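Local coordinates for uncharacterized protein (Enterococcus faecalis, PDB 3PM7) that is of unknown function but, as a dimeric member of the PC4-like transcriptional coactivator family, may bind nucleic acid, at residues 31-43 / 52-64. Numbering follows the deposited sequence.
Sequences SWNGRPPKFDLRE and GKGITLTNEEFAE. With SO4 (sulfate ion), chain C.
Strands 38-43 and 54-57 pair antiparallel at one edge of the four-stranded sheet of this PC4-like chain, and helix 59-71 follows the second strand after Thr58. Leu41 and Ile55 form a hydrogen-bonded pair: each backbone N donates to the other's O. Leu57 N gives Phe39 O a nearly straight bond of 2.7 Å. The pairing goes past a corner at Lys53, where Gly52 N donates to Glu43 O. Gly54 and Arg42 are a non-hydrogen-bonded pair with CA atoms 4.0 Å apart.

One face of the pair carries a polar network. Arg42 grips Asp40 side-on in a salt bridge. Arg42 NE donates to Asp40 OD1 and Arg42 NH2 to Asp40 OD2, each at 2.7 Å, on the syn lone pairs and in the guanidinium plane. A bend at chi3 (-40°) turns the guanidinium back over Gly54 CA. Arg42 NH1 donates a hydrogen bond across to Gly52 O at 3.2 Å. Asp40 OD2 also accepts from Thr56 OG1, nearly along its C-O axis. Thr56 CG2 packs tightly on Lys38 CB, and the Trp32 ring edge lies near Thr56 OG1.

On the other face Phe39 and Phe62 stack face to face, tilted by 23°, with centroids 4.0 Å apart. Phe39 CD1 sits 3.5 Å from Phe62 CG. Phe62 has CG anti to its backbone N (chi1 -171°), which carries the ring from the helix back to the strand. At the helix start Thr58 N donates to Glu61 OE1; the return bond of this capping box, Glu61 N to Thr58 OG1, is less certain. Leu41 packs on Leu41 of the second subunit, and Glu61 makes a salt bridge to Lys25 of that subunit.

Four bonds hold the Asp40 carboxylate and Arg42 guanidinium in place. Their pairing probably offsets the cost of burying both charges, while the phenylalanine stack fastens the helix to the sheet.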
loop_
_atom_site.group_PDB
_atom_site.type_symbol
_atom_site.label_atom_id
_atom_site.label_comp_id
_atom_site.label_asym_id
_atom_site.label_seq_id
_atom_site.Cartn_x
_atom_site.Cartn_y
_atom_site.Cartn_z
ATOM N N SER A 31 -14.583 2.184 -3.610
ATOM C CA SER A 31 -15.608 1.166 -3.536
ATOM C C SER A 31 -15.546 0.405 -4.861
ATOM O O SER A 31 -15.941 0.942 -5.888
ATOM C CB SER A 31 -16.997 1.802 -3.360
ATOM O OG SER A 31 -18.023 0.810 -3.219
ATOM N N TRP A 32 -15.017 -0.821 -4.860
ATOM C CA TRP A 32 -15.082 -1.657 -6.074
ATOM C C TRP A 32 -16.495 -2.198 -6.253
ATOM O O TRP A 32 -16.993 -2.935 -5.400
ATOM C CB TRP A 32 -14.084 -2.843 -6.013
ATOM C CG TRP A 32 -12.631 -2.429 -5.829
ATOM C CD1 TRP A 32 -11.815 -2.743 -4.776
ATOM C CD2 TRP A 32 -11.833 -1.645 -6.731
ATOM N NE1 TRP A 32 -10.569 -2.198 -4.969
ATOM C CE2 TRP A 32 -10.556 -1.523 -6.160
ATOM C CE3 TRP A 32 -12.078 -1.038 -7.967
ATOM C CZ2 TRP A 32 -9.524 -0.817 -6.781
ATOM C CZ3 TRP A 32 -11.053 -0.350 -8.584
ATOM C CH2 TRP A 32 -9.791 -0.246 -7.994
ATOM N N ASN A 33 -17.147 -1.822 -7.354
ATOM C CA ASN A 33 -18.443 -2.378 -7.713
ATOM C C ASN A 33 -19.455 -2.360 -6.574
ATOM O O ASN A 33 -20.148 -3.351 -6.369
ATOM C CB ASN A 33 -18.301 -3.828 -8.203
ATOM C CG ASN A 33 -17.352 -3.966 -9.370
ATOM O OD1 ASN A 33 -16.134 -3.858 -9.209
ATOM N ND2 ASN A 33 -17.899 -4.237 -10.551
ATOM N N GLY A 34 -19.557 -1.252 -5.839
ATOM C CA GLY A 34 -20.592 -1.118 -4.818
ATOM C C GLY A 34 -20.268 -1.842 -3.517
ATOM O O GLY A 34 -21.099 -1.925 -2.609
ATOM N N ARG A 35 -19.056 -2.372 -3.416
ATOM C CA ARG A 35 -18.638 -3.066 -2.208
ATOM C C ARG A 35 -18.247 -2.054 -1.114
ATOM O O ARG A 35 -18.052 -0.865 -1.400
ATOM C CB ARG A 35 -17.441 -3.987 -2.531
ATOM C CG ARG A 35 -17.778 -5.147 -3.485
ATOM C CD ARG A 35 -18.769 -6.084 -2.837
ATOM N NE ARG A 35 -18.113 -6.825 -1.763
ATOM C CZ ARG A 35 -18.755 -7.317 -0.709
ATOM N NH1 ARG A 35 -20.057 -7.121 -0.574
ATOM N NH2 ARG A 35 -18.094 -7.990 0.215
ATOM N N PRO A 36 -18.149 -2.517 0.145
ATOM C CA PRO A 36 -17.693 -1.619 1.205
ATOM C C PRO A 36 -16.379 -0.930 0.832
ATOM O O PRO A 36 -15.479 -1.571 0.277
ATOM C CB PRO A 36 -17.519 -2.560 2.392
ATOM C CG PRO A 36 -18.682 -3.549 2.198
ATOM C CD PRO A 36 -18.710 -3.772 0.691
ATOM N N PRO A 37 -16.283 0.388 1.106
ATOM C CA PRO A 37 -15.100 1.154 0.718
ATOM C C PRO A 37 -13.855 0.692 1.431
ATOM O O PRO A 37 -13.902 0.324 2.604
ATOM C CB PRO A 37 -15.447 2.599 1.147
ATOM C CG PRO A 37 -16.961 2.634 1.185
ATOM C CD PRO A 37 -17.336 1.245 1.692
ATOM N N LYS A 38 -12.734 0.734 0.721
ATOM C CA LYS A 38 -11.460 0.350 1.294
ATOM C C LYS A 38 -10.340 1.257 0.782
ATOM O O LYS A 38 -10.392 1.756 -0.336
ATOM C CB LYS A 38 -11.159 -1.108 0.948
ATOM C CG LYS A 38 -11.986 -2.118 1.752
ATOM C CD LYS A 38 -11.697 -3.580 1.383
ATOM C CE LYS A 38 -12.731 -4.511 2.028
ATOM N NZ LYS A 38 -12.490 -5.976 1.745
ATOM N N PHE A 39 -9.317 1.465 1.597
ATOM C CA PHE A 39 -8.131 2.148 1.121
ATOM C C PHE A 39 -7.371 1.264 0.145
ATOM O O PHE A 39 -7.284 0.057 0.329
ATOM C CB PHE A 39 -7.259 2.568 2.298
ATOM C CG PHE A 39 -7.870 3.669 3.111
ATOM C CD1 PHE A 39 -8.495 3.397 4.320
ATOM C CD2 PHE A 39 -7.850 4.973 2.645
ATOM C CE1 PHE A 39 -9.068 4.417 5.063
ATOM C CE2 PHE A 39 -8.440 6.002 3.372
ATOM C CZ PHE A 39 -9.037 5.729 4.587
ATOM N N ASP A 40 -6.822 1.885 -0.892
ATOM C CA ASP A 40 -6.260 1.180 -2.030
ATOM C C ASP A 40 -4.971 1.904 -2.415
ATOM O O ASP A 40 -4.957 3.132 -2.589
ATOM C CB ASP A 40 -7.263 1.185 -3.201
ATOM C CG ASP A 40 -6.797 0.346 -4.387
ATOM O OD1 ASP A 40 -6.319 0.903 -5.397
ATOM O OD2 ASP A 40 -6.907 -0.883 -4.316
ATOM N N LEU A 41 -3.888 1.148 -2.528
ATOM C CA LEU A 41 -2.564 1.725 -2.791
ATOM C C LEU A 41 -2.054 1.096 -4.074
ATOM O O LEU A 41 -1.835 -0.105 -4.130
ATOM C CB LEU A 41 -1.620 1.376 -1.642
ATOM C CG LEU A 41 -0.300 2.133 -1.532
ATOM C CD1 LEU A 41 -0.571 3.605 -1.392
ATOM C CD2 LEU A 41 0.500 1.624 -0.338
ATOM N N ARG A 42 -1.886 1.893 -5.119
ATOM C CA ARG A 42 -1.754 1.310 -6.438
ATOM C C ARG A 42 -1.267 2.347 -7.444
ATOM O O ARG A 42 -1.436 3.544 -7.236
ATOM C CB ARG A 42 -3.154 0.791 -6.816
ATOM C CG ARG A 42 -3.406 0.375 -8.240
ATOM C CD ARG A 42 -4.899 -0.014 -8.405
ATOM N NE ARG A 42 -5.379 -0.770 -7.248
ATOM C CZ ARG A 42 -5.249 -2.088 -7.089
ATOM N NH1 ARG A 42 -4.659 -2.828 -8.029
ATOM N NH2 ARG A 42 -5.720 -2.677 -5.987
ATOM N N GLU A 43 -0.690 1.886 -8.547
ATOM C CA GLU A 43 -0.269 2.768 -9.634
ATOM C C GLU A 43 -1.453 3.028 -10.586
ATOM O O GLU A 43 -2.189 2.107 -10.924
ATOM C CB GLU A 43 0.892 2.124 -10.400
ATOM C CG GLU A 43 1.754 3.113 -11.213
ATOM C CD GLU A 43 2.746 3.887 -10.362
ATOM O OE1 GLU A 43 3.076 3.420 -9.255
ATOM O OE2 GLU A 43 3.194 4.970 -10.797
ATOM N N GLY A 52 -2.776 -0.149 -12.367
ATOM C CA GLY A 52 -1.675 -1.089 -12.380
ATOM C C GLY A 52 -1.758 -1.905 -11.117
ATOM O O GLY A 52 -2.806 -1.951 -10.470
ATOM N N LYS A 53 -0.640 -2.518 -10.753
ATOM C CA LYS A 53 -0.568 -3.423 -9.619
ATOM C C LYS A 53 -0.586 -2.665 -8.307
ATOM O O LYS A 53 -0.020 -1.576 -8.191
ATOM C CB LYS A 53 0.711 -4.267 -9.700
ATOM C CG LYS A 53 1.993 -3.449 -9.753
ATOM C CD LYS A 53 3.235 -4.337 -9.660
ATOM C CE LYS A 53 3.366 -5.256 -10.871
ATOM N NZ LYS A 53 3.703 -4.517 -12.123
ATOM N N GLY A 54 -1.252 -3.237 -7.311
ATOM C CA GLY A 54 -1.285 -2.599 -6.012
ATOM C C GLY A 54 -1.956 -3.489 -5.004
ATOM O O GLY A 54 -2.021 -4.688 -5.196
ATOM N N ILE A 55 -2.482 -2.895 -3.940
ATOM C CA ILE A 55 -3.018 -3.688 -2.841
ATOM C C ILE A 55 -4.174 -2.925 -2.180
ATOM O O ILE A 55 -4.159 -1.704 -2.077
ATOM C CB ILE A 55 -1.891 -3.995 -1.818
ATOM C CG1 ILE A 55 -2.336 -5.017 -0.783
ATOM C CG2 ILE A 55 -1.406 -2.715 -1.127
ATOM C CD1 ILE A 55 -1.189 -5.535 0.053
ATOM N N THR A 56 -5.187 -3.645 -1.739
ATOM C CA THR A 56 -6.288 -3.008 -1.022
ATOM C C THR A 56 -6.068 -3.244 0.473
ATOM O O THR A 56 -5.519 -4.271 0.865
ATOM C CB THR A 56 -7.631 -3.580 -1.494
ATOM O OG1 THR A 56 -7.664 -3.548 -2.928
ATOM C CG2 THR A 56 -8.799 -2.749 -0.969
ATOM N N LEU A 57 -6.436 -2.281 1.308
ATOM C CA LEU A 57 -6.365 -2.501 2.749
ATOM C C LEU A 57 -7.762 -2.532 3.347
ATOM O O LEU A 57 -8.494 -1.546 3.257
ATOM C CB LEU A 57 -5.549 -1.409 3.429
ATOM C CG LEU A 57 -4.085 -1.357 2.992
ATOM C CD1 LEU A 57 -3.390 -0.127 3.547
ATOM C CD2 LEU A 57 -3.376 -2.633 3.427
ATOM N N THR A 58 -8.139 -3.652 3.954
ATOM C CA THR A 58 -9.377 -3.668 4.724
ATOM C C THR A 58 -9.193 -2.607 5.794
ATOM O O THR A 58 -8.078 -2.113 5.992
ATOM C CB THR A 58 -9.610 -5.015 5.394
ATOM O OG1 THR A 58 -8.596 -5.224 6.386
ATOM C CG2 THR A 58 -9.549 -6.134 4.369
ATOM N N ASN A 59 -10.263 -2.235 6.481
ATOM C CA ASN A 59 -10.154 -1.152 7.456
ATOM C C ASN A 59 -9.357 -1.562 8.697
ATOM O O ASN A 59 -8.778 -0.714 9.386
ATOM C CB ASN A 59 -11.538 -0.619 7.829
ATOM C CG ASN A 59 -12.272 -0.053 6.633
ATOM O OD1 ASN A 59 -12.114 1.120 6.288
ATOM N ND2 ASN A 59 -13.065 -0.893 5.977
ATOM N N GLU A 60 -9.322 -2.868 8.959
ATOM C CA GLU A 60 -8.551 -3.405 10.071
ATOM C C GLU A 60 -7.049 -3.321 9.770
ATOM O O GLU A 60 -6.249 -2.998 10.649
ATOM C CB GLU A 60 -8.980 -4.847 10.397
ATOM C CG GLU A 60 -8.339 -5.938 9.531
ATOM C CD GLU A 60 -9.295 -6.581 8.522
ATOM O OE1 GLU A 60 -10.522 -6.291 8.562
ATOM O OE2 GLU A 60 -8.806 -7.383 7.686
ATOM N N GLU A 61 -6.678 -3.598 8.522
ATOM C CA GLU A 61 -5.294 -3.480 8.081
ATOM C C GLU A 61 -4.845 -2.026 8.036
ATOM O O GLU A 61 -3.708 -1.704 8.391
ATOM C CB GLU A 61 -5.116 -4.130 6.712
ATOM C CG GLU A 61 -5.535 -5.577 6.705
ATOM C CD GLU A 61 -5.524 -6.176 5.314
ATOM O OE1 GLU A 61 -5.803 -5.433 4.343
ATOM O OE2 GLU A 61 -5.231 -7.385 5.193
ATOM N N PHE A 62 -5.735 -1.140 7.605
ATOM C CA PHE A 62 -5.355 0.257 7.494
ATOM C C PHE A 62 -5.167 0.904 8.858
ATOM O O PHE A 62 -4.387 1.844 9.001
ATOM C CB PHE A 62 -6.360 1.081 6.670
ATOM C CG PHE A 62 -5.863 2.454 6.376
ATOM C CD1 PHE A 62 -6.283 3.540 7.138
ATOM C CD2 PHE A 62 -4.907 2.655 5.388
ATOM C CE1 PHE A 62 -5.790 4.810 6.887
ATOM C CE2 PHE A 62 -4.400 3.924 5.130
ATOM C CZ PHE A 62 -4.840 5.007 5.884
ATOM N N ALA A 63 -5.902 0.422 9.857
ATOM C CA ALA A 63 -5.754 0.963 11.199
ATOM C C ALA A 63 -4.421 0.496 11.765
ATOM O O ALA A 63 -3.697 1.280 12.369
ATOM C CB ALA A 63 -6.907 0.537 12.097
ATOM N N GLU A 64 -4.101 -0.779 11.557
ATOM C CA GLU A 64 -2.804 -1.346 11.954
ATOM C C GLU A 64 -1.625 -0.686 11.250
ATOM O O GLU A 64 -0.592 -0.442 11.860
ATOM C CB GLU A 64 -2.768 -2.850 11.687
ATOM C CG GLU A 64 -3.525 -3.679 12.709
ATOM C CD GLU A 64 -2.806 -3.762 14.048
ATOM O OE1 GLU A 64 -1.623 -3.348 14.127
ATOM O OE2 GLU A 64 -3.428 -4.248 15.021
HETATM S S SO4 C . -20.177 -10.124 1.784
HETATM O O1 SO4 C . -18.808 -9.932 2.262
HETATM O O2 SO4 C . -20.150 -10.867 0.528
HETATM O O3 SO4 C . -20.938 -10.877 2.776
HETATM O O4 SO4 C . -20.815 -8.828 1.572
HETATM O O HOH W 1 -13.077 2.698 4.706
HETATM O O HOH W 2 -14.518 -2.153 4.003
#